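TIR protein (Paracoccus denitrificans PD1222, PDB 3H16) is a bacterial TIR-domain protein whose modelled fragment folds as a parallel beta-sheet flanked by helices. Local coordinates at residues F55-G60 with K88-K93; P19-F24 with G72-G77; L81-F86 with H114-D119; R44-E49 with D147-I152. All coordinates share one frame; numbering follows the deposited sequence.

Contact 1: F55-G60 with K88-K93; sequences FSLRPG and KEWPQK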
loop_
_atom_site.group_PDB
_atom_site.type_symbol
_atom_site.label_atom_id
_atom_site.label_comp_id
_atom_site.label_asym_id
_atom_site.label_seq_id
_atom_site.Cartn_x
_atom_site.Cartn_y
_atom_site.Cartn_z
ATOM N N PHE B 55 11.118 12.016 -20.227
ATOM C CA PHE B 55 10.866 10.658 -19.787
ATOM C C PHE B 55 9.857 9.922 -20.656
ATOM O O PHE B 55 9.336 8.874 -20.258
ATOM C CB PHE B 55 10.414 10.667 -18.331
ATOM C CG PHE B 55 11.495 11.070 -17.372
ATOM C CD1 PHE B 55 12.483 10.165 -16.996
ATOM C CD2 PHE B 55 11.544 12.366 -16.860
ATOM C CE1 PHE B 55 13.505 10.540 -16.126
ATOM C CE2 PHE B 55 12.571 12.755 -15.986
ATOM C CZ PHE B 55 13.548 11.840 -15.621
ATOM N N SER B 56 9.585 10.469 -21.840
ATOM C CA SER B 56 8.673 9.825 -22.783
ATOM C C SER B 56 9.472 8.682 -23.391
ATOM O O SER B 56 10.659 8.833 -23.671
ATOM C CB SER B 56 8.261 10.789 -23.884
ATOM O OG SER B 56 7.764 11.985 -23.328
ATOM N N LEU B 57 8.834 7.539 -23.595
ATOM C CA LEU B 57 9.542 6.405 -24.153
ATOM C C LEU B 57 9.072 5.995 -25.552
ATOM O O LEU B 57 7.900 6.162 -25.915
ATOM C CB LEU B 57 9.442 5.236 -23.176
ATOM C CG LEU B 57 10.047 5.575 -21.801
ATOM C CD1 LEU B 57 9.656 4.520 -20.782
ATOM C CD2 LEU B 57 11.563 5.682 -21.912
ATOM N N ARG B 58 10.017 5.465 -26.327
ATOM C CA ARG B 58 9.783 4.996 -27.691
ATOM C C ARG B 58 10.460 3.629 -27.848
ATOM O O ARG B 58 11.467 3.355 -27.192
ATOM C CB ARG B 58 10.362 5.998 -28.687
ATOM C CG ARG B 58 9.825 7.408 -28.484
ATOM C CD ARG B 58 10.474 8.406 -29.425
ATOM N NE ARG B 58 11.915 8.495 -29.227
ATOM C CZ ARG B 58 12.714 9.276 -29.947
ATOM N NH1 ARG B 58 12.209 10.037 -30.913
ATOM N NH2 ARG B 58 14.018 9.301 -29.702
ATOM N N PRO B 59 9.924 2.761 -28.731
ATOM C CA PRO B 59 10.502 1.428 -28.939
ATOM C C PRO B 59 12.002 1.526 -29.068
ATOM O O PRO B 59 12.497 2.359 -29.813
ATOM C CB PRO B 59 9.853 0.962 -30.241
ATOM C CG PRO B 59 8.540 1.676 -30.250
ATOM C CD PRO B 59 8.933 3.060 -29.780
ATOM N N GLY B 60 12.729 0.692 -28.338
ATOM C CA GLY B 60 14.173 0.743 -28.436
ATOM C C GLY B 60 14.815 1.475 -27.282
ATOM O O GLY B 60 15.818 1.002 -26.740
ATOM N N LYS B 88 5.511 -1.545 -26.459
ATOM C CA LYS B 88 6.867 -1.102 -26.774
ATOM C C LYS B 88 7.828 -2.294 -26.848
ATOM O O LYS B 88 8.953 -2.162 -27.327
ATOM C CB LYS B 88 7.372 -0.099 -25.727
ATOM C CG LYS B 88 6.692 1.267 -25.750
ATOM C CD LYS B 88 7.093 2.071 -26.970
ATOM C CE LYS B 88 6.328 3.368 -27.048
ATOM N NZ LYS B 88 4.885 3.082 -27.003
ATOM N N GLU B 89 7.381 -3.452 -26.366
ATOM C CA GLU B 89 8.194 -4.669 -26.384
ATOM C C GLU B 89 9.509 -4.544 -25.614
ATOM O O GLU B 89 10.585 -4.673 -26.193
ATOM C CB GLU B 89 8.513 -5.080 -27.826
ATOM C CG GLU B 89 7.317 -5.480 -28.665
ATOM C CD GLU B 89 7.733 -6.146 -29.967
ATOM O OE1 GLU B 89 8.449 -5.507 -30.766
ATOM O OE2 GLU B 89 7.348 -7.313 -30.187
ATOM N N TRP B 90 9.434 -4.297 -24.315
ATOM C CA TRP B 90 10.653 -4.178 -23.535
ATOM C C TRP B 90 11.126 -5.575 -23.186
ATOM O O TRP B 90 10.316 -6.431 -22.834
ATOM C CB TRP B 90 10.400 -3.428 -22.226
ATOM C CG TRP B 90 9.635 -2.157 -22.349
ATOM C CD1 TRP B 90 8.320 -1.960 -22.043
ATOM C CD2 TRP B 90 10.140 -0.897 -22.781
ATOM N NE1 TRP B 90 7.976 -0.652 -22.253
ATOM C CE2 TRP B 90 9.074 0.027 -22.709
ATOM C CE3 TRP B 90 11.392 -0.453 -23.222
ATOM C CZ2 TRP B 90 9.218 1.369 -23.061
ATOM C CZ3 TRP B 90 11.538 0.884 -23.571
ATOM C CH2 TRP B 90 10.452 1.780 -23.488
ATOM N N PRO B 91 12.441 -5.833 -23.284
ATOM C CA PRO B 91 12.981 -7.158 -22.953
ATOM C C PRO B 91 12.861 -7.324 -21.439
ATOM O O PRO B 91 12.746 -6.328 -20.718
ATOM C CB PRO B 91 14.440 -7.062 -23.392
ATOM C CG PRO B 91 14.421 -5.996 -24.461
ATOM C CD PRO B 91 13.477 -4.979 -23.886
ATOM N N GLN B 92 12.889 -8.558 -20.944
ATOM C CA GLN B 92 12.777 -8.771 -19.499
ATOM C C GLN B 92 13.848 -7.988 -18.730
ATOM O O GLN B 92 13.567 -7.367 -17.705
ATOM C CB GLN B 92 12.906 -10.262 -19.165
ATOM C CG GLN B 92 12.971 -10.562 -17.670
ATOM C CD GLN B 92 11.645 -10.346 -16.969
ATOM O OE1 GLN B 92 10.664 -11.034 -17.255
ATOM N NE2 GLN B 92 11.607 -9.388 -16.047
ATOM N N LYS B 93 15.076 -8.026 -19.236
ATOM C CA LYS B 93 16.193 -7.342 -18.602
ATOM C C LYS B 93 15.972 -5.823 -18.522
ATOM O O LYS B 93 16.652 -5.123 -17.768
ATOM C CB LYS B 93 17.480 -7.651 -19.378
ATOM C CG LYS B 93 18.767 -7.371 -18.617
ATOM C CD LYS B 93 19.998 -7.811 -19.411
ATOM C CE LYS B 93 20.021 -9.319 -19.638
ATOM N NZ LYS B 93 21.203 -9.743 -20.441
#

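Contact 2: P19-F24 with G72-G77; sequences PPHDIF and GSSRFG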
loop_
_atom_site.group_PDB
_atom_site.type_symbol
_atom_site.label_atom_id
_atom_site.label_comp_id
_atom_site.label_asym_id
_atom_site.label_seq_id
_atom_site.Cartn_x
_atom_site.Cartn_y
_atom_site.Cartn_z
ATOM N N PRO B 19 16.858 15.491 -3.043
ATOM C CA PRO B 19 16.524 15.387 -4.468
ATOM C C PRO B 19 15.800 16.646 -4.925
ATOM O O PRO B 19 14.891 17.127 -4.253
ATOM C CB PRO B 19 15.620 14.154 -4.526
ATOM C CG PRO B 19 16.063 13.343 -3.345
ATOM C CD PRO B 19 16.217 14.402 -2.285
ATOM N N PRO B 20 16.204 17.201 -6.072
ATOM C CA PRO B 20 15.571 18.414 -6.594
ATOM C C PRO B 20 14.150 18.186 -7.118
ATOM O O PRO B 20 13.394 19.140 -7.317
ATOM C CB PRO B 20 16.540 18.866 -7.682
ATOM C CG PRO B 20 17.113 17.583 -8.166
ATOM C CD PRO B 20 17.360 16.812 -6.897
ATOM N N HIS B 21 13.793 16.924 -7.347
ATOM C CA HIS B 21 12.457 16.579 -7.829
ATOM C C HIS B 21 11.809 15.591 -6.868
ATOM O O HIS B 21 12.495 14.793 -6.228
ATOM C CB HIS B 21 12.517 15.942 -9.223
ATOM C CG HIS B 21 13.094 16.833 -10.276
ATOM N ND1 HIS B 21 14.428 16.810 -10.623
ATOM C CD2 HIS B 21 12.516 17.774 -11.061
ATOM C CE1 HIS B 21 14.647 17.696 -11.578
ATOM N NE2 HIS B 21 13.502 18.293 -11.861
ATOM N N ASP B 22 10.488 15.650 -6.756
ATOM C CA ASP B 22 9.801 14.727 -5.874
ATOM C C ASP B 22 9.435 13.491 -6.678
ATOM O O ASP B 22 9.632 12.354 -6.234
ATOM C CB ASP B 22 8.514 15.340 -5.312
ATOM C CG ASP B 22 8.766 16.420 -4.256
ATOM O OD1 ASP B 22 9.420 16.137 -3.226
ATOM O OD2 ASP B 22 8.285 17.555 -4.455
ATOM N N ILE B 23 8.944 13.730 -7.889
ATOM C CA ILE B 23 8.468 12.663 -8.745
ATOM C C ILE B 23 8.753 12.829 -10.221
ATOM O O ILE B 23 8.591 13.922 -10.778
ATOM C CB ILE B 23 6.934 12.549 -8.624
ATOM C CG1 ILE B 23 6.539 12.296 -7.167
ATOM C CG2 ILE B 23 6.405 11.459 -9.551
ATOM C CD1 ILE B 23 5.056 12.217 -6.946
ATOM N N PHE B 24 9.173 11.740 -10.860
ATOM C CA PHE B 24 9.371 11.753 -12.305
ATOM C C PHE B 24 8.344 10.746 -12.804
ATOM O O PHE B 24 8.078 9.763 -12.123
ATOM C CB PHE B 24 10.789 11.336 -12.704
ATOM C CG PHE B 24 11.099 9.888 -12.485
ATOM C CD1 PHE B 24 11.650 9.455 -11.287
ATOM C CD2 PHE B 24 10.931 8.968 -13.514
ATOM C CE1 PHE B 24 12.048 8.129 -11.115
ATOM C CE2 PHE B 24 11.324 7.634 -13.353
ATOM C CZ PHE B 24 11.888 7.213 -12.151
ATOM N N GLY B 72 17.881 9.270 -9.967
ATOM C CA GLY B 72 19.077 9.974 -9.541
ATOM C C GLY B 72 18.830 11.393 -9.055
ATOM O O GLY B 72 19.666 11.961 -8.352
ATOM N N SER B 73 17.685 11.967 -9.417
ATOM C CA SER B 73 17.354 13.335 -9.021
ATOM C C SER B 73 15.955 13.459 -8.415
ATOM O O SER B 73 15.540 14.549 -8.027
ATOM C CB SER B 73 17.442 14.262 -10.235
ATOM O OG SER B 73 18.585 13.972 -11.016
ATOM N N SER B 74 15.226 12.349 -8.341
ATOM C CA SER B 74 13.876 12.369 -7.795
ATOM C C SER B 74 13.779 11.485 -6.575
ATOM O O SER B 74 14.621 10.616 -6.357
ATOM C CB SER B 74 12.865 11.880 -8.836
ATOM O OG SER B 74 13.032 12.539 -10.080
ATOM N N ARG B 75 12.738 11.711 -5.786
ATOM C CA ARG B 75 12.503 10.935 -4.580
ATOM C C ARG B 75 11.787 9.647 -4.952
ATOM O O ARG B 75 12.163 8.562 -4.517
ATOM C CB ARG B 75 11.654 11.754 -3.609
ATOM C CG ARG B 75 12.327 13.054 -3.204
ATOM C CD ARG B 75 11.399 13.960 -2.428
ATOM N NE ARG B 75 10.904 13.324 -1.217
ATOM C CZ ARG B 75 10.106 13.921 -0.345
ATOM N NH1 ARG B 75 9.719 15.172 -0.556
ATOM N NH2 ARG B 75 9.691 13.267 0.729
ATOM N N PHE B 76 10.743 9.780 -5.760
ATOM C CA PHE B 76 9.975 8.631 -6.212
ATOM C C PHE B 76 9.746 8.758 -7.710
ATOM O O PHE B 76 9.889 9.838 -8.296
ATOM C CB PHE B 76 8.615 8.557 -5.504
ATOM C CG PHE B 76 8.706 8.360 -4.019
ATOM C CD1 PHE B 76 9.156 7.149 -3.486
ATOM C CD2 PHE B 76 8.337 9.386 -3.144
ATOM C CE1 PHE B 76 9.237 6.957 -2.094
ATOM C CE2 PHE B 76 8.415 9.209 -1.756
ATOM C CZ PHE B 76 8.866 7.991 -1.230
ATOM N N GLY B 77 9.399 7.641 -8.328
ATOM C CA GLY B 77 9.122 7.645 -9.742
ATOM C C GLY B 77 7.783 6.978 -9.916
ATOM O O GLY B 77 7.377 6.172 -9.077
#

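Contact 3: L81-F86 with H114-D119; sequences LSTHFF and HKVSKD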
loop_
_atom_site.group_PDB
_atom_site.type_symbol
_atom_site.label_atom_id
_atom_site.label_comp_id
_atom_site.label_asym_id
_atom_site.label_seq_id
_atom_site.Cartn_x
_atom_site.Cartn_y
_atom_site.Cartn_z
ATOM N N LEU B 81 1.383 2.321 -16.566
ATOM C CA LEU B 81 1.261 1.032 -17.231
ATOM C C LEU B 81 0.005 0.982 -18.087
ATOM O O LEU B 81 -1.093 0.779 -17.585
ATOM C CB LEU B 81 1.249 -0.110 -16.208
ATOM C CG LEU B 81 2.513 -0.305 -15.361
ATOM C CD1 LEU B 81 2.367 -1.563 -14.523
ATOM C CD2 LEU B 81 3.735 -0.429 -16.258
ATOM N N SER B 82 0.177 1.178 -19.388
ATOM C CA SER B 82 -0.942 1.145 -20.325
ATOM C C SER B 82 -0.589 0.280 -21.533
ATOM O O SER B 82 0.554 -0.159 -21.695
ATOM C CB SER B 82 -1.242 2.549 -20.820
ATOM O OG SER B 82 -0.184 2.984 -21.659
ATOM N N THR B 83 -1.576 0.056 -22.391
ATOM C CA THR B 83 -1.365 -0.730 -23.595
ATOM C C THR B 83 -0.194 -0.160 -24.385
ATOM O O THR B 83 0.630 -0.916 -24.896
ATOM C CB THR B 83 -2.605 -0.712 -24.490
ATOM O OG1 THR B 83 -3.701 -1.292 -23.781
ATOM C CG2 THR B 83 -2.360 -1.501 -25.769
ATOM N N HIS B 84 -0.140 1.170 -24.488
ATOM C CA HIS B 84 0.926 1.878 -25.209
ATOM C C HIS B 84 2.299 1.579 -24.650
ATOM O O HIS B 84 3.266 1.440 -25.396
ATOM C CB HIS B 84 0.719 3.394 -25.147
ATOM C CG HIS B 84 -0.456 3.876 -25.929
ATOM N ND1 HIS B 84 -0.564 3.699 -27.292
ATOM C CD2 HIS B 84 -1.574 4.531 -25.543
ATOM C CE1 HIS B 84 -1.698 4.226 -27.713
ATOM N NE2 HIS B 84 -2.330 4.737 -26.672
ATOM N N PHE B 85 2.393 1.508 -23.328
ATOM C CA PHE B 85 3.674 1.221 -22.711
ATOM C C PHE B 85 3.981 -0.261 -22.902
ATOM O O PHE B 85 5.148 -0.663 -22.947
ATOM C CB PHE B 85 3.637 1.600 -21.233
ATOM C CG PHE B 85 4.864 1.202 -20.469
ATOM C CD1 PHE B 85 4.970 -0.066 -19.910
ATOM C CD2 PHE B 85 5.901 2.107 -20.276
ATOM C CE1 PHE B 85 6.084 -0.427 -19.168
ATOM C CE2 PHE B 85 7.026 1.757 -19.533
ATOM C CZ PHE B 85 7.117 0.485 -18.975
ATOM N N PHE B 86 2.934 -1.074 -23.030
ATOM C CA PHE B 86 3.133 -2.508 -23.228
ATOM C C PHE B 86 3.563 -2.836 -24.655
ATOM O O PHE B 86 4.419 -3.697 -24.868
ATOM C CB PHE B 86 1.861 -3.301 -22.906
ATOM C CG PHE B 86 1.452 -3.246 -21.462
ATOM C CD1 PHE B 86 2.380 -2.962 -20.468
ATOM C CD2 PHE B 86 0.142 -3.535 -21.092
ATOM C CE1 PHE B 86 2.009 -2.969 -19.116
ATOM C CE2 PHE B 86 -0.238 -3.547 -19.752
ATOM C CZ PHE B 86 0.703 -3.263 -18.760
ATOM N N HIS B 114 -3.496 1.897 -16.256
ATOM C CA HIS B 114 -4.356 2.816 -16.981
ATOM C C HIS B 114 -5.027 2.186 -18.212
ATOM O O HIS B 114 -4.372 1.861 -19.214
ATOM C CB HIS B 114 -3.543 4.043 -17.393
ATOM C CG HIS B 114 -4.367 5.131 -17.992
ATOM N ND1 HIS B 114 -5.483 5.646 -17.366
ATOM C CD2 HIS B 114 -4.255 5.792 -19.170
ATOM C CE1 HIS B 114 -6.025 6.573 -18.135
ATOM N NE2 HIS B 114 -5.300 6.680 -19.236
ATOM N N LYS B 115 -6.342 2.019 -18.113
ATOM C CA LYS B 115 -7.145 1.448 -19.184
ATOM C C LYS B 115 -6.630 0.092 -19.669
ATOM O O LYS B 115 -6.735 -0.248 -20.847
ATOM C CB LYS B 115 -7.243 2.450 -20.340
ATOM C CG LYS B 115 -7.963 3.746 -19.940
ATOM C CD LYS B 115 -7.857 4.847 -20.993
ATOM C CE LYS B 115 -8.660 4.529 -22.250
ATOM N NZ LYS B 115 -10.116 4.390 -21.960
ATOM N N VAL B 116 -6.088 -0.690 -18.741
ATOM C CA VAL B 116 -5.578 -2.021 -19.060
ATOM C C VAL B 116 -6.273 -3.110 -18.235
ATOM O O VAL B 116 -6.722 -2.871 -17.109
ATOM C CB VAL B 116 -4.060 -2.130 -18.796
ATOM C CG1 VAL B 116 -3.310 -1.138 -19.665
ATOM C CG2 VAL B 116 -3.770 -1.906 -17.310
ATOM N N SER B 117 -6.361 -4.306 -18.810
ATOM C CA SER B 117 -6.960 -5.439 -18.114
ATOM C C SER B 117 -5.824 -6.193 -17.427
ATOM O O SER B 117 -4.667 -6.115 -17.852
ATOM C CB SER B 117 -7.661 -6.373 -19.101
ATOM O OG SER B 117 -6.718 -7.042 -19.926
ATOM N N LYS B 118 -6.160 -6.911 -16.363
ATOM C CA LYS B 118 -5.191 -7.698 -15.602
ATOM C C LYS B 118 -4.546 -8.772 -16.489
ATOM O O LYS B 118 -3.333 -8.996 -16.429
ATOM C CB LYS B 118 -5.901 -8.352 -14.415
ATOM C CG LYS B 118 -4.994 -8.954 -13.363
ATOM C CD LYS B 118 -5.821 -9.437 -12.178
ATOM C CE LYS B 118 -4.951 -9.970 -11.058
ATOM N NZ LYS B 118 -5.792 -10.487 -9.945
ATOM N N ASP B 119 -5.357 -9.434 -17.309
ATOM C CA ASP B 119 -4.841 -10.473 -18.200
ATOM C C ASP B 119 -3.854 -9.824 -19.143
ATOM O O ASP B 119 -2.835 -10.410 -19.495
ATOM C CB ASP B 119 -5.978 -11.124 -19.007
ATOM C CG ASP B 119 -6.793 -12.117 -18.184
ATOM O OD1 ASP B 119 -8.043 -12.103 -18.282
ATOM O OD2 ASP B 119 -6.176 -12.915 -17.445
#

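Contact 4: R44-E49 with D147-I152; sequences RAAGAE and DLMAII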
loop_
_atom_site.group_PDB
_atom_site.type_symbol
_atom_site.label_atom_id
_atom_site.label_comp_id
_atom_site.label_asym_id
_atom_site.label_seq_id
_atom_site.Cartn_x
_atom_site.Cartn_y
_atom_site.Cartn_z
ATOM N N ARG B 44 1.182 18.792 -9.355
ATOM C CA ARG B 44 1.832 20.060 -9.009
ATOM C C ARG B 44 0.876 20.965 -8.233
ATOM O O ARG B 44 1.275 21.635 -7.281
ATOM C CB ARG B 44 2.318 20.779 -10.267
ATOM C CG ARG B 44 3.424 20.050 -10.984
ATOM C CD ARG B 44 3.902 20.818 -12.191
ATOM N NE ARG B 44 4.743 19.984 -13.043
ATOM C CZ ARG B 44 5.237 20.368 -14.215
ATOM N NH1 ARG B 44 4.980 21.583 -14.683
ATOM N NH2 ARG B 44 5.979 19.531 -14.927
ATOM N N ALA B 45 -0.385 20.978 -8.652
ATOM C CA ALA B 45 -1.408 21.773 -7.987
ATOM C C ALA B 45 -1.512 21.329 -6.540
ATOM O O ALA B 45 -1.904 22.113 -5.678
ATOM C CB ALA B 45 -2.754 21.588 -8.675
ATOM N N ALA B 46 -1.165 20.073 -6.272
ATOM C CA ALA B 46 -1.238 19.555 -4.914
ATOM C C ALA B 46 0.069 19.765 -4.160
ATOM O O ALA B 46 0.197 19.369 -2.998
ATOM C CB ALA B 46 -1.607 18.081 -4.923
ATOM N N GLY B 47 1.045 20.378 -4.819
ATOM C CA GLY B 47 2.298 20.648 -4.141
ATOM C C GLY B 47 3.487 19.779 -4.482
ATOM O O GLY B 47 4.551 19.939 -3.890
ATOM N N ALA B 48 3.335 18.855 -5.423
ATOM C CA ALA B 48 4.469 18.016 -5.777
ATOM C C ALA B 48 5.296 18.691 -6.861
ATOM O O ALA B 48 4.774 19.437 -7.687
ATOM C CB ALA B 48 3.992 16.643 -6.250
ATOM N N GLU B 49 6.597 18.442 -6.828
ATOM C CA GLU B 49 7.521 18.983 -7.815
ATOM C C GLU B 49 7.643 17.824 -8.808
ATOM O O GLU B 49 8.186 16.766 -8.474
ATOM C CB GLU B 49 8.859 19.292 -7.149
ATOM C CG GLU B 49 9.726 20.271 -7.898
ATOM C CD GLU B 49 10.177 19.729 -9.228
ATOM O OE1 GLU B 49 10.644 18.571 -9.260
ATOM O OE2 GLU B 49 10.070 20.460 -10.233
ATOM N N ASP B 147 -3.108 10.010 -2.647
ATOM C CA ASP B 147 -2.266 8.910 -2.179
ATOM C C ASP B 147 -0.784 9.210 -2.419
ATOM O O ASP B 147 0.058 8.944 -1.558
ATOM C CB ASP B 147 -2.631 7.597 -2.886
ATOM C CG ASP B 147 -4.033 7.108 -2.535
ATOM O OD1 ASP B 147 -4.410 7.197 -1.344
ATOM O OD2 ASP B 147 -4.750 6.626 -3.445
ATOM N N LEU B 148 -0.467 9.761 -3.591
ATOM C CA LEU B 148 0.910 10.084 -3.931
ATOM C C LEU B 148 1.485 11.176 -3.030
ATOM O O LEU B 148 2.655 11.119 -2.649
ATOM C CB LEU B 148 1.002 10.499 -5.397
ATOM C CG LEU B 148 0.668 9.384 -6.390
ATOM C CD1 LEU B 148 0.506 9.967 -7.768
ATOM C CD2 LEU B 148 1.758 8.329 -6.380
ATOM N N MET B 149 0.667 12.168 -2.690
ATOM C CA MET B 149 1.111 13.244 -1.812
ATOM C C MET B 149 1.332 12.664 -0.422
ATOM O O MET B 149 2.235 13.081 0.301
ATOM C CB MET B 149 0.072 14.365 -1.746
ATOM C CG MET B 149 -0.078 15.155 -3.031
ATOM S SD MET B 149 1.506 15.749 -3.690
ATOM C CE MET B 149 1.946 16.961 -2.470
ATOM N N ALA B 150 0.499 11.697 -0.050
ATOM C CA ALA B 150 0.626 11.057 1.246
ATOM C C ALA B 150 1.960 10.334 1.305
ATOM O O ALA B 150 2.659 10.393 2.316
ATOM C CB ALA B 150 -0.488 10.079 1.443
ATOM N N ILE B 151 2.302 9.654 0.210
ATOM C CA ILE B 151 3.547 8.901 0.100
ATOM C C ILE B 151 4.756 9.826 0.048
ATOM O O ILE B 151 5.829 9.485 0.543
ATOM C CB ILE B 151 3.533 7.993 -1.152
ATOM C CG1 ILE B 151 2.514 6.866 -0.960
ATOM C CG2 ILE B 151 4.910 7.396 -1.395
ATOM C CD1 ILE B 151 2.397 5.930 -2.148
ATOM N N ILE B 152 4.588 10.994 -0.554
ATOM C CA ILE B 152 5.679 11.954 -0.630
ATOM C C ILE B 152 5.986 12.498 0.772
ATOM O O ILE B 152 7.149 12.626 1.157
ATOM C CB ILE B 152 5.314 13.145 -1.546
ATOM C CG1 ILE B 152 5.536 12.772 -3.006
ATOM C CG2 ILE B 152 6.145 14.366 -1.184
ATOM C CD1 ILE B 152 5.280 13.929 -3.958
#

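Contact 1: F55-G60 with K88-K93
Lys88 carries its ammonium group past the carbonyl of Leu57 to a site where NZ is gripped twice, by a salt bridge to Glu30 OE1 and a hydrogen bond to His84 O. Neither grip comes from residues 55-60, which meet the aliphatic part of the chain instead. The bend at chi2 (-71°) brings CD and CE along the backbone of residues 57-59, and the bend at chi4 (-55°) turns NZ away toward Glu30 and His84. CE comes within 3.4 Å of Leu57 O, and CD lies 3.5 Å from Pro59 CD and 3.4 Å from Pro59 N, packing onto the proline ring.

The second half of the contact is apolar. Leu57 points CB at the six-membered end of the Trp90 indole, 3.6 Å from CH2 and near the ring plane, which makes this an edge approach. Leu57 CD1 adds a contact with the same CH2 at 3.9 Å, and the two side chains run at about a right angle. One face of the indole carries Lys88 CB, 3.3 Å above the ring plane and offset toward the rim. Trp90 NE1 is hydrogen-bonded to Phe85 O.

In the fold, Leu57 ends strand 50-57, the outermost strand on this side of the sheet. Both Leu57 and Trp90 reach Leu63 of helix 63-73, while Lys88 touches Ala28 at the end of strand 21-28.

Contact 2: P19-F24 with G72-G77
Arg75 and Asp22 pair at the point where both segments turn a corner, and the arginine can be traced atom by atom across the gap. Its CB sits 3.4 Å from Asp22 O. CG comes next, 3.5 Å from His21 O and 3.7 Å from Pro19 CB, with the proline lying roughly at right angles to the arginine chain. CD then passes beside the aspartate carboxylate, and a bend at chi3 (59°) turns the guanidinium back so that NH1 can donate to Asp22 OD1 at 2.9 Å. This salt bridge is imperfectly aligned: the N-H...O angle is 141°, and the carboxylate and guanidinium planes stand 59° apart. Asp22 OD2 is held separately by Glu49 N, which would fix the rotation of the carboxylate.

The backbones carry the register. His21 N donates to Ser73 O at 3.0 Å, Phe76 N to Asp22 O at 2.8 Å, and Phe24 N to Phe76 O at 3.3 Å; between them Arg75 N makes only weak bonds to His21 O and Asp22 O. Further along, Gly77 CA sits over one face of the Phe24 ring, 3.6 Å from its centroid, in a CH-pi contact. Ser74 OG turns to Trp51 NE1 and Gly70 O.

Ile23 facing Phe76 and Phe24 facing Gly77 define parallel bridges, placing strands 21-28 and 74-81 side by side at the centre of the flavodoxin-like alpha/beta fold of TIR domains.

Contact 3: L81-F86 with H114-D119
Val116 and His114 meet Leu81 where two neighbouring parallel strands, 74-81 and 109-113, give way to loops at their C-terminal ends, the edge of the TIR alpha/beta fold at which the helical connections begin. Leu81 contributes its backbone: its carbonyl O accepts from His114 N at 3.0 Å. The N-H...O angle is 153°, but the donor is tilted 32° from the carbonyl plane. This bond carries the pairing of the strands one step beyond strand 109-113. The His114 side chain looks elsewhere, with ND1 bonded to Thr136 OG1 and the ring stacked on Phe35.

Val116 supplies the side-chain packing. Its CG2 approaches Leu81 O at 3.8 Å, while CG1 is directed at the start of helix 83-86 and reaches Phe86 CE2 at 3.9 Å. The valine and phenylalanine side chains run at about a right angle, and the Phe86 ring is also stacked on Phe124 of helix 118-124.

Ser82 is the N-cap of the short helix 83-86. Its OG, between the backbone N and the carbonyl carbon at chi1 70°, accepts a weak capping bond from Phe85 N and has a further partner in Asp31 OD2. Next to the cap the valine fits closely against the backbone: Val116 CG1 lies 3.4 Å from Ser82 CA and equally 3.4 Å from Thr83 N.

Contact 4: R44-E49 with D147-I152
Three successive torsions of like sign, chi1 -69°, chi2 -51° and chi3 -69°, coil the Met149 side chain so that its thioether reaches the turn at Ala46 and Ala48. Each part of it finds a different neighbour. CG packs on Ala46 CB at 3.8 Å, SD lies 3.7 Å from Ala48 CB, and the methyl CE is placed against the Ala46 carbonyl and the Gly47 backbone, 3.8 Å from Gly47 C. Ile152, three residues and so nearly one helical turn further on, adds its CD1 at 3.8 Å from Ala48 CB. The Ala48 methyl is therefore touched by two side chains from the same helix surface, and the contact is apolar: no hydrogen bond crosses it.

The turn is set by the end of helix 32-45, a Schellman motif in which Gly47 takes up positive phi and Gly47 N donates back to Arg44 O at 2.8 Å. The CB atoms of Ala46 and Ala48, on either side of Gly47 in sequence, both point toward the helix holding Met149. Their CA atoms stay well back from it, the nearest pair being Ala48 CA and Met149 CA at 7.1 Å, a separation bridged by the long methionine.

At the start of the 147-152 segment, Asp147 OD1 accepts a hydrogen bond from Gln92 N of the second subunit. Past the turn, Glu49 bonds through its backbone to strand 21-28. Helix 141-153 lies against the sheet, with Ile152 also touching Ile23 of strand 21-28 and Arg75 of strand 74-81, and Ile151 touching Phe76 of the latter.

The four contacts are arranged round one parallel sheet, ordered 50-57, 21-28, 74-81, 109-113, 134-135. Contacts 2 and 4 lie at the N-terminal side of the sheet, with centres about 12 Å apart and a direct joint where Glu49 meets Asp22 and Ile23. Contacts 1 and 3, centres about 14 Å apart, gather at the C-terminal ends and meet through Trp90 and Phe85. Between the two groups, centres are about 21 to 27 Å apart, bridged by packing of Phe55 on Phe24. Along the chain, contact 4 encloses contacts 1 and 3, contact 2 closes before contact 3 opens, and the segments of 1 and 2, 1 and 3, and 2 and 4 alternate. Sequence-distant segments thus tie both ends of the sheet to the surrounding helices and loops.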